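Local structure of ribokinase (Thermotoga maritima, 1VM7) at residues S141-Q147 with F162-F168; V31-T35 with E109-Q115; I176-F181 with L197-F201; I133-L138 with E157-F162. The protein probably phosphorylates D-ribose at O-5, using ATP with a divalent metal, most likely magnesium, to make ribose 5-phosphate. One frame throughout, in Å; residues are numbered along the deposited sequence.

Contact 1. Residues S141-Q147 with F162-F168; sequences SDILLLQ and FNGIVIF
I143-L146 and I165-F168 run side by side as parallel strands, axes 4.7 Å apart and turned by 15°. Four backbone bonds join them: I165 N gives to D142 O, L144 N to I165 O at 2.7 Å, I167 N to L144 O, and L146 N to I167 O at 2.9 Å. Apolar packing differs on the two faces. On one, I167 CD1 lies 3.7 Å from both I143 CG2 and L145 CD1, against helix 256-269. On the other, L146 CD1 meets V166 CG1 at 3.9 Å, against helix 152-161. Two aromatic rings add to this. L144 CB sits over one face of F162, 3.6 Å from its centroid, a CH-pi contact, and chi1 of 175°, CG anti to the backbone N, brings L144 CD2 to 3.7 Å from F162 CB. F168 turns its ring edge to Q147, F168 CE1 lying 3.4 Å from Q147 O. Q147 NE2 bonds Q57 OE1, near the predicted ribose site. These are the two strands of a right-handed beta-alpha-beta crossover through helix 152-161, in the central sheet of the PfkB kinase fold.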
loop_
_atom_site.group_PDB
_atom_site.type_symbol
_atom_site.label_atom_id
_atom_site.label_comp_id
_atom_site.label_asym_id
_atom_site.label_seq_id
_atom_site.Cartn_x
_atom_site.Cartn_y
_atom_site.Cartn_z
ATOM N N SER A 141 -29.648 20.626 2.561
ATOM C CA SER A 141 -29.277 20.458 1.152
ATOM C C SER A 141 -30.494 20.220 0.256
ATOM O O SER A 141 -31.539 19.781 0.723
ATOM C CB SER A 141 -28.293 19.283 0.993
ATOM O OG SER A 141 -27.091 19.508 1.720
ATOM N N ASP A 142 -30.333 20.509 -1.037
ATOM C CA ASP A 142 -31.389 20.355 -2.036
ATOM C C ASP A 142 -31.071 19.302 -3.077
ATOM O O ASP A 142 -31.977 18.760 -3.692
ATOM C CB ASP A 142 -31.668 21.678 -2.755
ATOM C CG ASP A 142 -31.936 22.803 -1.800
ATOM O OD1 ASP A 142 -33.040 22.869 -1.230
ATOM O OD2 ASP A 142 -31.021 23.618 -1.604
ATOM N N ILE A 143 -29.788 19.011 -3.260
ATOM C CA ILE A 143 -29.329 17.983 -4.187
ATOM C C ILE A 143 -28.389 17.020 -3.451
ATOM O O ILE A 143 -27.530 17.437 -2.681
ATOM C CB ILE A 143 -28.583 18.577 -5.403
ATOM C CG1 ILE A 143 -29.483 19.525 -6.203
ATOM C CG2 ILE A 143 -28.031 17.452 -6.293
ATOM C CD1 ILE A 143 -28.737 20.327 -7.286
ATOM N N LEU A 144 -28.572 15.733 -3.694
ATOM C CA LEU A 144 -27.830 14.686 -3.009
ATOM C C LEU A 144 -27.157 13.756 -3.976
ATOM O O LEU A 144 -27.822 13.127 -4.825
ATOM C CB LEU A 144 -28.759 13.854 -2.113
ATOM C CG LEU A 144 -28.161 12.620 -1.406
ATOM C CD1 LEU A 144 -27.039 13.027 -0.521
ATOM C CD2 LEU A 144 -29.238 11.900 -0.591
ATOM N N LEU A 145 -25.829 13.655 -3.846
ATOM C CA LEU A 145 -25.062 12.695 -4.643
ATOM C C LEU A 145 -24.634 11.480 -3.830
ATOM O O LEU A 145 -24.064 11.596 -2.746
ATOM C CB LEU A 145 -23.836 13.309 -5.280
ATOM C CG LEU A 145 -24.113 14.037 -6.587
ATOM C CD1 LEU A 145 -25.005 15.195 -6.285
ATOM C CD2 LEU A 145 -22.817 14.524 -7.150
ATOM N N LEU A 146 -24.928 10.320 -4.395
ATOM C CA LEU A 146 -24.661 9.041 -3.776
ATOM C C LEU A 146 -23.926 8.173 -4.776
ATOM O O LEU A 146 -24.063 8.362 -5.982
ATOM C CB LEU A 146 -25.978 8.375 -3.369
ATOM C CG LEU A 146 -26.847 9.096 -2.339
ATOM C CD1 LEU A 146 -28.253 8.478 -2.194
ATOM C CD2 LEU A 146 -26.135 9.085 -1.001
ATOM N N GLN A 147 -23.126 7.243 -4.256
ATOM C CA GLN A 147 -22.532 6.175 -5.055
ATOM C C GLN A 147 -22.698 4.868 -4.294
ATOM O O GLN A 147 -23.574 4.746 -3.417
ATOM C CB GLN A 147 -21.070 6.444 -5.395
ATOM C CG GLN A 147 -20.709 7.909 -5.589
ATOM C CD GLN A 147 -20.704 8.744 -4.319
ATOM O OE1 GLN A 147 -20.311 8.277 -3.248
ATOM N NE2 GLN A 147 -21.102 10.017 -4.452
ATOM N N PHE A 162 -34.034 11.748 1.965
ATOM C CA PHE A 162 -33.735 13.038 1.365
ATOM C C PHE A 162 -34.949 13.684 0.735
ATOM O O PHE A 162 -35.552 13.170 -0.198
ATOM C CB PHE A 162 -32.612 12.957 0.331
ATOM C CG PHE A 162 -31.936 14.287 0.073
ATOM C CD1 PHE A 162 -31.311 14.980 1.111
ATOM C CD2 PHE A 162 -31.925 14.843 -1.194
ATOM C CE1 PHE A 162 -30.697 16.183 0.884
ATOM C CE2 PHE A 162 -31.307 16.047 -1.429
ATOM C CZ PHE A 162 -30.687 16.712 -0.390
ATOM N N ASN A 163 -35.313 14.833 1.283
ATOM C CA ASN A 163 -36.210 15.737 0.588
ATOM C C ASN A 163 -35.327 16.633 -0.285
ATOM O O ASN A 163 -34.711 17.593 0.185
ATOM C CB ASN A 163 -37.071 16.537 1.561
ATOM C CG ASN A 163 -38.263 17.164 0.885
ATOM O OD1 ASN A 163 -38.621 16.784 -0.234
ATOM N ND2 ASN A 163 -38.883 18.138 1.549
ATOM N N GLY A 164 -35.240 16.257 -1.553
ATOM C CA GLY A 164 -34.456 16.958 -2.536
ATOM C C GLY A 164 -34.183 16.040 -3.708
ATOM O O GLY A 164 -34.753 14.955 -3.809
ATOM N N ILE A 165 -33.317 16.488 -4.605
ATOM C CA ILE A 165 -32.964 15.712 -5.779
ATOM C C ILE A 165 -31.913 14.684 -5.376
ATOM O O ILE A 165 -30.881 15.022 -4.807
ATOM C CB ILE A 165 -32.497 16.628 -6.933
ATOM C CG1 ILE A 165 -33.671 17.509 -7.380
ATOM C CG2 ILE A 165 -31.965 15.818 -8.094
ATOM C CD1 ILE A 165 -33.244 18.768 -8.065
ATOM N N VAL A 166 -32.234 13.418 -5.625
ATOM C CA VAL A 166 -31.390 12.293 -5.278
ATOM C C VAL A 166 -30.804 11.720 -6.574
ATOM O O VAL A 166 -31.551 11.273 -7.465
ATOM C CB VAL A 166 -32.168 11.200 -4.505
ATOM C CG1 VAL A 166 -31.249 10.024 -4.112
ATOM C CG2 VAL A 166 -32.829 11.783 -3.276
ATOM N N ILE A 167 -29.466 11.788 -6.649
ATOM C CA ILE A 167 -28.658 11.287 -7.747
ATOM C C ILE A 167 -27.845 10.110 -7.212
ATOM O O ILE A 167 -27.070 10.279 -6.276
ATOM C CB ILE A 167 -27.679 12.360 -8.255
ATOM C CG1 ILE A 167 -28.459 13.587 -8.758
ATOM C CG2 ILE A 167 -26.787 11.767 -9.335
ATOM C CD1 ILE A 167 -27.662 14.889 -8.901
ATOM N N PHE A 168 -28.046 8.924 -7.801
ATOM C CA PHE A 168 -27.360 7.695 -7.376
ATOM C C PHE A 168 -26.517 7.115 -8.526
ATOM O O PHE A 168 -27.022 6.772 -9.581
ATOM C CB PHE A 168 -28.372 6.674 -6.863
ATOM C CG PHE A 168 -27.784 5.330 -6.556
ATOM C CD1 PHE A 168 -26.736 5.201 -5.682
ATOM C CD2 PHE A 168 -28.298 4.178 -7.154
ATOM C CE1 PHE A 168 -26.204 3.965 -5.403
ATOM C CE2 PHE A 168 -27.778 2.944 -6.873
ATOM C CZ PHE A 168 -26.726 2.826 -6.005
#

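Contact 2. Residues V31-T35 with E109-Q115; sequences VDHFT and EVDKTGQ
T35 grips the carboxylate of E109 twice: T35 N and T35 OG1 each lie 2.7 Å from E109 OE2, approaching from opposite faces of the carboxylate plane. Beside them the F34 ring lies against the 109-115 hairpin. F34 CE1 is 3.5 Å from E109 O, at the ring edge, while D111 CG lies over one face. Two backbone bonds continue the join, a nearly straight one from V31 N to V110 O (2.9 Å) and a longer one from K112 N to D32 O. Here the loop after strand 24-30 meets the type I turn D111-G114, in the small sheet that, as in other ribokinases, forms the lid and the dimer interface; P37 of the second subunit packs on F34 and Q115. Further out, D111 shapes the turn: with its CG between backbone N and carbonyl carbon (chi1 77°), OD1 accepts from T113 N, an Asx turn, and from T113 OG1 at 2.7 Å. A water donates to D111 OD2 and accepts from F34 N at 2.8 Å. R117 pairs with E109 OE1.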
loop_
_atom_site.group_PDB
_atom_site.type_symbol
_atom_site.label_atom_id
_atom_site.label_comp_id
_atom_site.label_asym_id
_atom_site.label_seq_id
_atom_site.Cartn_x
_atom_site.Cartn_y
_atom_site.Cartn_z
ATOM N N VAL A 31 5.504 -1.489 -11.154
ATOM C CA VAL A 31 6.417 -2.640 -11.170
ATOM C C VAL A 31 6.721 -3.071 -12.593
ATOM O O VAL A 31 6.013 -2.728 -13.534
ATOM C CB VAL A 31 5.864 -3.867 -10.381
ATOM C CG1 VAL A 31 5.793 -3.570 -8.917
ATOM C CG2 VAL A 31 4.492 -4.304 -10.906
ATOM N N ASP A 32 7.789 -3.837 -12.750
ATOM C CA ASP A 32 8.149 -4.367 -14.063
ATOM C C ASP A 32 7.092 -5.371 -14.548
ATOM O O ASP A 32 6.567 -5.290 -15.654
ATOM C CB ASP A 32 9.509 -5.041 -13.992
ATOM C CG ASP A 32 9.884 -5.721 -15.272
ATOM O OD1 ASP A 32 10.251 -5.019 -16.239
ATOM O OD2 ASP A 32 9.779 -6.968 -15.313
ATOM N N HIS A 33 6.767 -6.304 -13.681
ATOM C CA HIS A 33 5.861 -7.378 -14.029
ATOM C C HIS A 33 4.998 -7.594 -12.806
ATOM O O HIS A 33 5.353 -7.144 -11.691
ATOM C CB HIS A 33 6.666 -8.646 -14.407
ATOM C CG HIS A 33 7.677 -9.040 -13.372
ATOM N ND1 HIS A 33 8.984 -8.603 -13.400
ATOM C CD2 HIS A 33 7.550 -9.782 -12.246
ATOM C CE1 HIS A 33 9.624 -9.068 -12.340
ATOM N NE2 HIS A 33 8.775 -9.794 -11.625
ATOM N N PHE A 34 3.853 -8.226 -12.996
ATOM C CA PHE A 34 3.019 -8.534 -11.858
ATOM C C PHE A 34 3.800 -9.454 -10.928
ATOM O O PHE A 34 4.323 -10.493 -11.349
ATOM C CB PHE A 34 1.693 -9.172 -12.283
ATOM C CG PHE A 34 0.688 -8.176 -12.821
ATOM C CD1 PHE A 34 0.204 -7.165 -12.018
ATOM C CD2 PHE A 34 0.229 -8.266 -14.138
ATOM C CE1 PHE A 34 -0.709 -6.246 -12.503
ATOM C CE2 PHE A 34 -0.689 -7.371 -14.618
ATOM C CZ PHE A 34 -1.157 -6.350 -13.798
ATOM N N THR A 35 3.836 -9.092 -9.655
ATOM C CA THR A 35 4.517 -9.895 -8.662
ATOM C C THR A 35 3.866 -11.283 -8.557
ATOM O O THR A 35 2.650 -11.419 -8.419
ATOM C CB THR A 35 4.577 -9.206 -7.293
ATOM O OG1 THR A 35 4.930 -7.829 -7.460
ATOM C CG2 THR A 35 5.619 -9.887 -6.358
ATOM N N GLU A 109 -1.367 -2.261 -8.244
ATOM C CA GLU A 109 -0.098 -2.724 -8.831
ATOM C C GLU A 109 -0.222 -2.613 -10.323
ATOM O O GLU A 109 -1.110 -3.207 -10.877
ATOM C CB GLU A 109 0.198 -4.160 -8.392
ATOM C CG GLU A 109 1.485 -4.759 -8.951
ATOM C CD GLU A 109 1.810 -6.163 -8.392
ATOM O OE1 GLU A 109 1.048 -6.708 -7.551
ATOM O OE2 GLU A 109 2.855 -6.710 -8.793
ATOM N N VAL A 110 0.649 -1.807 -10.956
ATOM C CA VAL A 110 0.640 -1.556 -12.383
ATOM C C VAL A 110 1.952 -2.033 -13.008
ATOM O O VAL A 110 3.029 -1.585 -12.619
ATOM C CB VAL A 110 0.504 -0.031 -12.737
ATOM C CG1 VAL A 110 0.088 0.119 -14.154
ATOM C CG2 VAL A 110 -0.513 0.644 -11.904
ATOM N N ASP A 111 1.870 -2.943 -13.976
ATOM C CA ASP A 111 3.092 -3.443 -14.623
ATOM C C ASP A 111 3.550 -2.515 -15.756
ATOM O O ASP A 111 2.988 -1.445 -15.964
ATOM C CB ASP A 111 2.997 -4.938 -15.005
ATOM C CG ASP A 111 2.169 -5.214 -16.271
ATOM O OD1 ASP A 111 1.662 -4.280 -16.902
ATOM O OD2 ASP A 111 2.060 -6.405 -16.644
ATOM N N LYS A 112 4.604 -2.887 -16.463
ATOM C CA LYS A 112 5.171 -1.987 -17.495
ATOM C C LYS A 112 4.260 -1.792 -18.713
ATOM O O LYS A 112 4.484 -0.872 -19.532
ATOM C CB LYS A 112 6.531 -2.499 -17.968
ATOM C CG LYS A 112 6.519 -3.876 -18.614
ATOM C CD LYS A 112 7.900 -4.247 -19.200
ATOM C CE LYS A 112 7.892 -5.642 -19.849
ATOM N NZ LYS A 112 8.917 -5.812 -20.956
ATOM N N THR A 113 3.253 -2.656 -18.850
ATOM C CA THR A 113 2.306 -2.565 -19.968
ATOM C C THR A 113 1.150 -1.630 -19.576
ATOM O O THR A 113 0.376 -1.216 -20.416
ATOM C CB THR A 113 1.769 -3.994 -20.382
ATOM O OG1 THR A 113 0.804 -4.479 -19.436
ATOM C CG2 THR A 113 2.908 -5.025 -20.445
ATOM N N GLY A 114 1.023 -1.315 -18.284
ATOM C CA GLY A 114 -0.058 -0.454 -17.837
ATOM C C GLY A 114 -1.262 -1.239 -17.342
ATOM O O GLY A 114 -2.224 -0.655 -16.842
ATOM N N GLN A 115 -1.192 -2.565 -17.448
ATOM C CA GLN A 115 -2.212 -3.411 -16.865
ATOM C C GLN A 115 -2.040 -3.343 -15.374
ATOM O O GLN A 115 -0.904 -3.265 -14.873
ATOM C CB GLN A 115 -2.134 -4.883 -17.366
ATOM C CG GLN A 115 -3.268 -5.735 -16.757
ATOM C CD GLN A 115 -3.473 -7.112 -17.358
ATOM O OE1 GLN A 115 -4.617 -7.581 -17.429
ATOM N NE2 GLN A 115 -2.385 -7.775 -17.790
HETATM O O HOH W 1 3.401 -8.595 -15.704
#

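Contact 3. Residues I176-F181 with L197-F201; sequences INEEIF and LSKDF
An apolar, aromatic-centred contact without direct hydrogen bonds joins the loop between strands 165-168 and 186-187 to helix 191-202. Its middle is a T-shaped pair: the edge of the F181 ring points at the face of F201, centroids 5.0 Å apart and planes at 82°, with F181 CE2 only 3.6 Å from F201 CE2. I176 O lies near the plane of the F201 ring, at its edge, 3.2 Å from F201 CZ, and E178 N approaches F201 CE1 obliquely at 3.4 Å. With CG anti to its own carbonyl carbon (chi1 -69°), the F201 ring is directed from the helix to the loop. One helical turn earlier, L197 CD2 meets I176 CD1 at 4.0 Å and stands at the edge of the F181 ring. A water bonded to E178 OE2 makes a weak bond to F201 O. Around this core, F215 of helix 208-217 meets F181 and L197, P170 covers I176 and L197, and helix 152-161 packs through F152 and T155 on I180, so the loop is wedged between helices 152-161 and 191-202.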
loop_
_atom_site.group_PDB
_atom_site.type_symbol
_atom_site.label_atom_id
_atom_site.label_comp_id
_atom_site.label_asym_id
_atom_site.label_seq_id
_atom_site.Cartn_x
_atom_site.Cartn_y
_atom_site.Cartn_z
ATOM N N ILE A 176 -26.415 -3.800 -4.558
ATOM C CA ILE A 176 -27.500 -2.826 -4.559
ATOM C C ILE A 176 -28.808 -3.547 -4.382
ATOM O O ILE A 176 -29.039 -4.546 -5.012
ATOM C CB ILE A 176 -27.517 -2.016 -5.869
ATOM C CG1 ILE A 176 -26.187 -1.268 -6.001
ATOM C CG2 ILE A 176 -28.734 -1.061 -5.894
ATOM C CD1 ILE A 176 -26.010 -0.533 -7.272
ATOM N N ASN A 177 -29.663 -3.046 -3.497
ATOM C CA ASN A 177 -31.015 -3.598 -3.298
ATOM C C ASN A 177 -32.019 -2.757 -4.081
ATOM O O ASN A 177 -31.890 -1.524 -4.177
ATOM C CB ASN A 177 -31.389 -3.636 -1.791
ATOM C CG ASN A 177 -32.878 -4.010 -1.519
ATOM O OD1 ASN A 177 -33.628 -3.228 -0.935
ATOM N ND2 ASN A 177 -33.289 -5.204 -1.934
ATOM N N GLU A 178 -33.011 -3.448 -4.635
ATOM C CA GLU A 178 -34.052 -2.866 -5.474
ATOM C C GLU A 178 -34.788 -1.688 -4.843
ATOM O O GLU A 178 -35.363 -0.841 -5.535
ATOM C CB GLU A 178 -35.096 -3.953 -5.785
ATOM C CG GLU A 178 -36.120 -3.570 -6.833
ATOM C CD GLU A 178 -36.854 -4.777 -7.362
ATOM O OE1 GLU A 178 -37.438 -5.510 -6.541
ATOM O OE2 GLU A 178 -36.830 -5.017 -8.587
ATOM N N GLU A 179 -34.798 -1.648 -3.518
ATOM C CA GLU A 179 -35.619 -0.688 -2.802
ATOM C C GLU A 179 -35.217 0.750 -3.111
ATOM O O GLU A 179 -36.056 1.651 -3.040
ATOM C CB GLU A 179 -35.568 -0.947 -1.289
ATOM C CG GLU A 179 -36.570 -0.149 -0.459
ATOM C CD GLU A 179 -36.284 -0.196 1.054
ATOM O OE1 GLU A 179 -35.536 -1.096 1.528
ATOM O OE2 GLU A 179 -36.820 0.678 1.775
ATOM N N ILE A 180 -33.939 0.966 -3.455
ATOM C CA ILE A 180 -33.416 2.313 -3.610
ATOM C C ILE A 180 -34.017 3.055 -4.800
ATOM O O ILE A 180 -34.189 4.274 -4.749
ATOM C CB ILE A 180 -31.843 2.320 -3.704
ATOM C CG1 ILE A 180 -31.295 3.721 -3.466
ATOM C CG2 ILE A 180 -31.347 1.756 -5.051
ATOM C CD1 ILE A 180 -29.907 3.710 -3.000
ATOM N N PHE A 181 -34.375 2.322 -5.844
ATOM C CA PHE A 181 -34.661 2.915 -7.155
ATOM C C PHE A 181 -35.850 3.872 -7.158
ATOM O O PHE A 181 -35.804 4.909 -7.805
ATOM C CB PHE A 181 -34.836 1.796 -8.193
ATOM C CG PHE A 181 -33.595 0.968 -8.390
ATOM C CD1 PHE A 181 -32.447 1.543 -8.916
ATOM C CD2 PHE A 181 -33.554 -0.368 -8.028
ATOM C CE1 PHE A 181 -31.290 0.801 -9.097
ATOM C CE2 PHE A 181 -32.404 -1.113 -8.212
ATOM C CZ PHE A 181 -31.259 -0.511 -8.748
ATOM N N LEU A 197 -26.778 -4.285 -13.747
ATOM C CA LEU A 197 -28.038 -3.927 -13.095
ATOM C C LEU A 197 -29.240 -4.563 -13.787
ATOM O O LEU A 197 -30.160 -5.058 -13.114
ATOM C CB LEU A 197 -28.257 -2.417 -13.083
ATOM C CG LEU A 197 -27.335 -1.575 -12.197
ATOM C CD1 LEU A 197 -27.592 -0.088 -12.423
ATOM C CD2 LEU A 197 -27.537 -1.935 -10.729
ATOM N N SER A 198 -29.248 -4.547 -15.121
ATOM C CA SER A 198 -30.399 -5.094 -15.852
ATOM C C SER A 198 -30.519 -6.615 -15.664
ATOM O O SER A 198 -31.609 -7.148 -15.427
ATOM C CB SER A 198 -30.336 -4.760 -17.346
ATOM O OG SER A 198 -31.480 -5.238 -18.023
ATOM N N LYS A 199 -29.384 -7.291 -15.788
ATOM C CA LYS A 199 -29.288 -8.721 -15.539
ATOM C C LYS A 199 -29.807 -9.018 -14.115
ATOM O O LYS A 199 -30.714 -9.840 -13.929
ATOM C CB LYS A 199 -27.838 -9.179 -15.774
ATOM C CG LYS A 199 -27.529 -10.605 -15.505
ATOM N N ASP A 200 -29.290 -8.288 -13.133
ATOM C CA ASP A 200 -29.637 -8.556 -11.741
ATOM C C ASP A 200 -31.112 -8.320 -11.451
ATOM O O ASP A 200 -31.780 -9.172 -10.851
ATOM C CB ASP A 200 -28.798 -7.727 -10.777
ATOM C CG ASP A 200 -27.362 -8.187 -10.736
ATOM O OD1 ASP A 200 -27.095 -9.315 -11.226
ATOM O OD2 ASP A 200 -26.509 -7.425 -10.225
ATOM N N PHE A 201 -31.630 -7.176 -11.881
ATOM C CA PHE A 201 -32.988 -6.789 -11.488
ATOM C C PHE A 201 -34.107 -7.152 -12.460
ATOM O O PHE A 201 -35.259 -7.269 -12.063
ATOM C CB PHE A 201 -33.036 -5.303 -11.159
ATOM C CG PHE A 201 -32.312 -4.969 -9.921
ATOM C CD1 PHE A 201 -32.836 -5.326 -8.693
ATOM C CD2 PHE A 201 -31.081 -4.363 -9.968
ATOM C CE1 PHE A 201 -32.159 -5.046 -7.527
ATOM C CE2 PHE A 201 -30.392 -4.068 -8.799
ATOM C CZ PHE A 201 -30.936 -4.415 -7.579
HETATM O O HOH W 2 -38.095 -5.713 -10.992
#

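Contact 4. Residues I133-L138 with E157-F162; sequences IDWNTL and ECAKRF
The short helix 135-138 and the last turn of helix 152-161 stand with their backbones well apart: the closest alpha carbons are 8.4 Å for I133 with C158, 8.5 Å for W135 with R161 and 7.9 Å for L138 with F162. Mainly side chains fill the gap, and they also reach the backbone of 157-158. D134 is the N-cap of the short helix, its OD1 accepting from T137 N. The indole of W135 is the centre of the contact. R161, its chain extended from CG to NE (chi3 -152°) along the indole, sets CD above the six-membered ring and lays its guanidinium flat on the same face, planes 9° apart; R161 CZ lies 3.8 Å from the five-membered ring centroid of W135, a cation-pi pair. I133 CG2 covers the opposite face. Side-on, R161 NE and NH2 both bond E157 OE2, the NE bond at 3.0 Å, a salt bridge that probably steadies the guanidinium against the indole. W135 CH2 lies 3.9 Å from C158 SG, whose approach to the ring is oblique. L138 O meets the F162 ring edge, 3.4 Å from F162 CE1. Away from the annotated sites, this is two helices packed side by side on one face of the central sheet of an alpha/beta/alpha sandwich.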
loop_
_atom_site.group_PDB
_atom_site.type_symbol
_atom_site.label_atom_id
_atom_site.label_comp_id
_atom_site.label_asym_id
_atom_site.label_seq_id
_atom_site.Cartn_x
_atom_site.Cartn_y
_atom_site.Cartn_z
ATOM N N ILE A 133 -25.155 9.898 10.211
ATOM C CA ILE A 133 -25.692 10.929 9.338
ATOM C C ILE A 133 -26.386 11.996 10.174
ATOM O O ILE A 133 -27.335 11.712 10.908
ATOM C CB ILE A 133 -26.740 10.378 8.310
ATOM C CG1 ILE A 133 -26.161 9.262 7.418
ATOM C CG2 ILE A 133 -27.279 11.513 7.435
ATOM C CD1 ILE A 133 -24.901 9.658 6.659
ATOM N N ASP A 134 -25.893 13.223 10.049
ATOM C CA ASP A 134 -26.522 14.378 10.642
ATOM C C ASP A 134 -27.693 14.785 9.760
ATOM O O ASP A 134 -27.534 15.608 8.849
ATOM C CB ASP A 134 -25.495 15.485 10.689
ATOM C CG ASP A 134 -25.959 16.658 11.454
ATOM O OD1 ASP A 134 -27.194 16.841 11.602
ATOM O OD2 ASP A 134 -25.059 17.396 11.908
ATOM N N TRP A 135 -28.854 14.185 10.012
ATOM C CA TRP A 135 -30.031 14.370 9.161
ATOM C C TRP A 135 -30.552 15.802 9.180
ATOM O O TRP A 135 -31.081 16.300 8.185
ATOM C CB TRP A 135 -31.198 13.473 9.606
ATOM C CG TRP A 135 -30.951 12.048 9.379
ATOM C CD1 TRP A 135 -30.751 11.089 10.335
ATOM C CD2 TRP A 135 -30.842 11.389 8.108
ATOM N NE1 TRP A 135 -30.529 9.870 9.734
ATOM C CE2 TRP A 135 -30.567 10.029 8.370
ATOM C CE3 TRP A 135 -30.933 11.823 6.778
ATOM C CZ2 TRP A 135 -30.395 9.088 7.348
ATOM C CZ3 TRP A 135 -30.761 10.893 5.763
ATOM C CH2 TRP A 135 -30.498 9.539 6.053
ATOM N N ASN A 136 -30.465 16.451 10.335
ATOM C CA ASN A 136 -30.899 17.837 10.430
ATOM C C ASN A 136 -30.057 18.696 9.482
ATOM O O ASN A 136 -30.583 19.462 8.687
ATOM N N THR A 137 -28.747 18.543 9.551
ATOM C CA THR A 137 -27.857 19.262 8.647
ATOM C C THR A 137 -28.061 18.845 7.192
ATOM O O THR A 137 -28.053 19.684 6.307
ATOM C CB THR A 137 -26.422 19.025 9.048
ATOM O OG1 THR A 137 -26.260 19.521 10.377
ATOM C CG2 THR A 137 -25.447 19.718 8.102
ATOM N N LEU A 138 -28.245 17.551 6.948
ATOM C CA LEU A 138 -28.435 17.062 5.586
ATOM C C LEU A 138 -29.700 17.632 4.948
ATOM O O LEU A 138 -29.749 17.832 3.740
ATOM C CB LEU A 138 -28.509 15.538 5.552
ATOM C CG LEU A 138 -28.556 14.970 4.126
ATOM C CD1 LEU A 138 -27.241 15.250 3.410
ATOM C CD2 LEU A 138 -28.848 13.490 4.132
ATOM N N GLU A 157 -30.694 4.671 3.045
ATOM C CA GLU A 157 -31.416 5.467 4.012
ATOM C C GLU A 157 -31.401 6.934 3.606
ATOM O O GLU A 157 -32.411 7.603 3.745
ATOM C CB GLU A 157 -30.840 5.270 5.422
ATOM C CG GLU A 157 -31.698 5.843 6.546
ATOM C CD GLU A 157 -33.027 5.125 6.713
ATOM O OE1 GLU A 157 -33.412 4.288 5.850
ATOM O OE2 GLU A 157 -33.700 5.402 7.724
ATOM N N CYS A 158 -30.265 7.421 3.100
ATOM C CA CYS A 158 -30.170 8.791 2.570
ATOM C C CYS A 158 -31.126 9.055 1.417
ATOM O O CYS A 158 -31.804 10.065 1.402
ATOM C CB CYS A 158 -28.749 9.077 2.091
ATOM S SG CYS A 158 -27.660 9.394 3.434
ATOM N N ALA A 159 -31.140 8.152 0.438
ATOM C CA ALA A 159 -32.034 8.275 -0.711
ATOM C C ALA A 159 -33.501 8.230 -0.279
ATOM O O ALA A 159 -34.350 8.963 -0.819
ATOM C CB ALA A 159 -31.735 7.173 -1.736
ATOM N N LYS A 160 -33.792 7.389 0.714
ATOM C CA LYS A 160 -35.132 7.319 1.307
ATOM C C LYS A 160 -35.539 8.624 1.982
ATOM O O LYS A 160 -36.653 9.118 1.775
ATOM C CB LYS A 160 -35.226 6.197 2.353
ATOM C CG LYS A 160 -35.202 4.795 1.803
ATOM C CD LYS A 160 -35.541 3.766 2.890
ATOM C CE LYS A 160 -37.019 3.620 3.044
ATOM N NZ LYS A 160 -37.364 2.785 4.231
ATOM N N ARG A 161 -34.662 9.156 2.822
ATOM C CA ARG A 161 -35.049 10.286 3.651
ATOM C C ARG A 161 -34.887 11.657 2.985
ATOM O O ARG A 161 -35.517 12.627 3.419
ATOM C CB ARG A 161 -34.265 10.286 4.957
ATOM C CG ARG A 161 -34.528 9.097 5.826
ATOM C CD ARG A 161 -34.328 9.513 7.265
ATOM N NE ARG A 161 -33.914 8.402 8.097
ATOM C CZ ARG A 161 -33.715 8.494 9.404
ATOM N NH1 ARG A 161 -33.889 9.664 10.035
ATOM N NH2 ARG A 161 -33.329 7.410 10.074
ATOM N N PHE A 162 -34.034 11.748 1.965
ATOM C CA PHE A 162 -33.735 13.038 1.365
ATOM C C PHE A 162 -34.949 13.684 0.735
ATOM O O PHE A 162 -35.552 13.170 -0.198
ATOM C CB PHE A 162 -32.612 12.957 0.331
ATOM C CG PHE A 162 -31.936 14.287 0.073
ATOM C CD1 PHE A 162 -31.311 14.980 1.111
ATOM C CD2 PHE A 162 -31.925 14.843 -1.194
ATOM C CE1 PHE A 162 -30.697 16.183 0.884
ATOM C CE2 PHE A 162 -31.307 16.047 -1.429
ATOM C CZ PHE A 162 -30.687 16.712 -0.390
#

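From the N terminus, contact 2 comes first, bridging 73 residues between the loop after strand 24-30 and the turn at 109-115; it lies in the small sheet, its nearest atoms about 22 Å from those of contact 1, the closest of the others. Contacts 4 and 1 then cross: 133-138, 141-147, 157-162 and 162-168 alternate along the chain, the last two sharing F162. Contact 4 closes the run from the short helix to helix 152-161, contact 1 the crossover between the strands that helix joins. Contact 3 follows, tying the next loop to helix 191-202. It touches contact 1 through F168 and I176 and contact 4 through A159 and I180, uniting 1, 3 and 4 in the large domain.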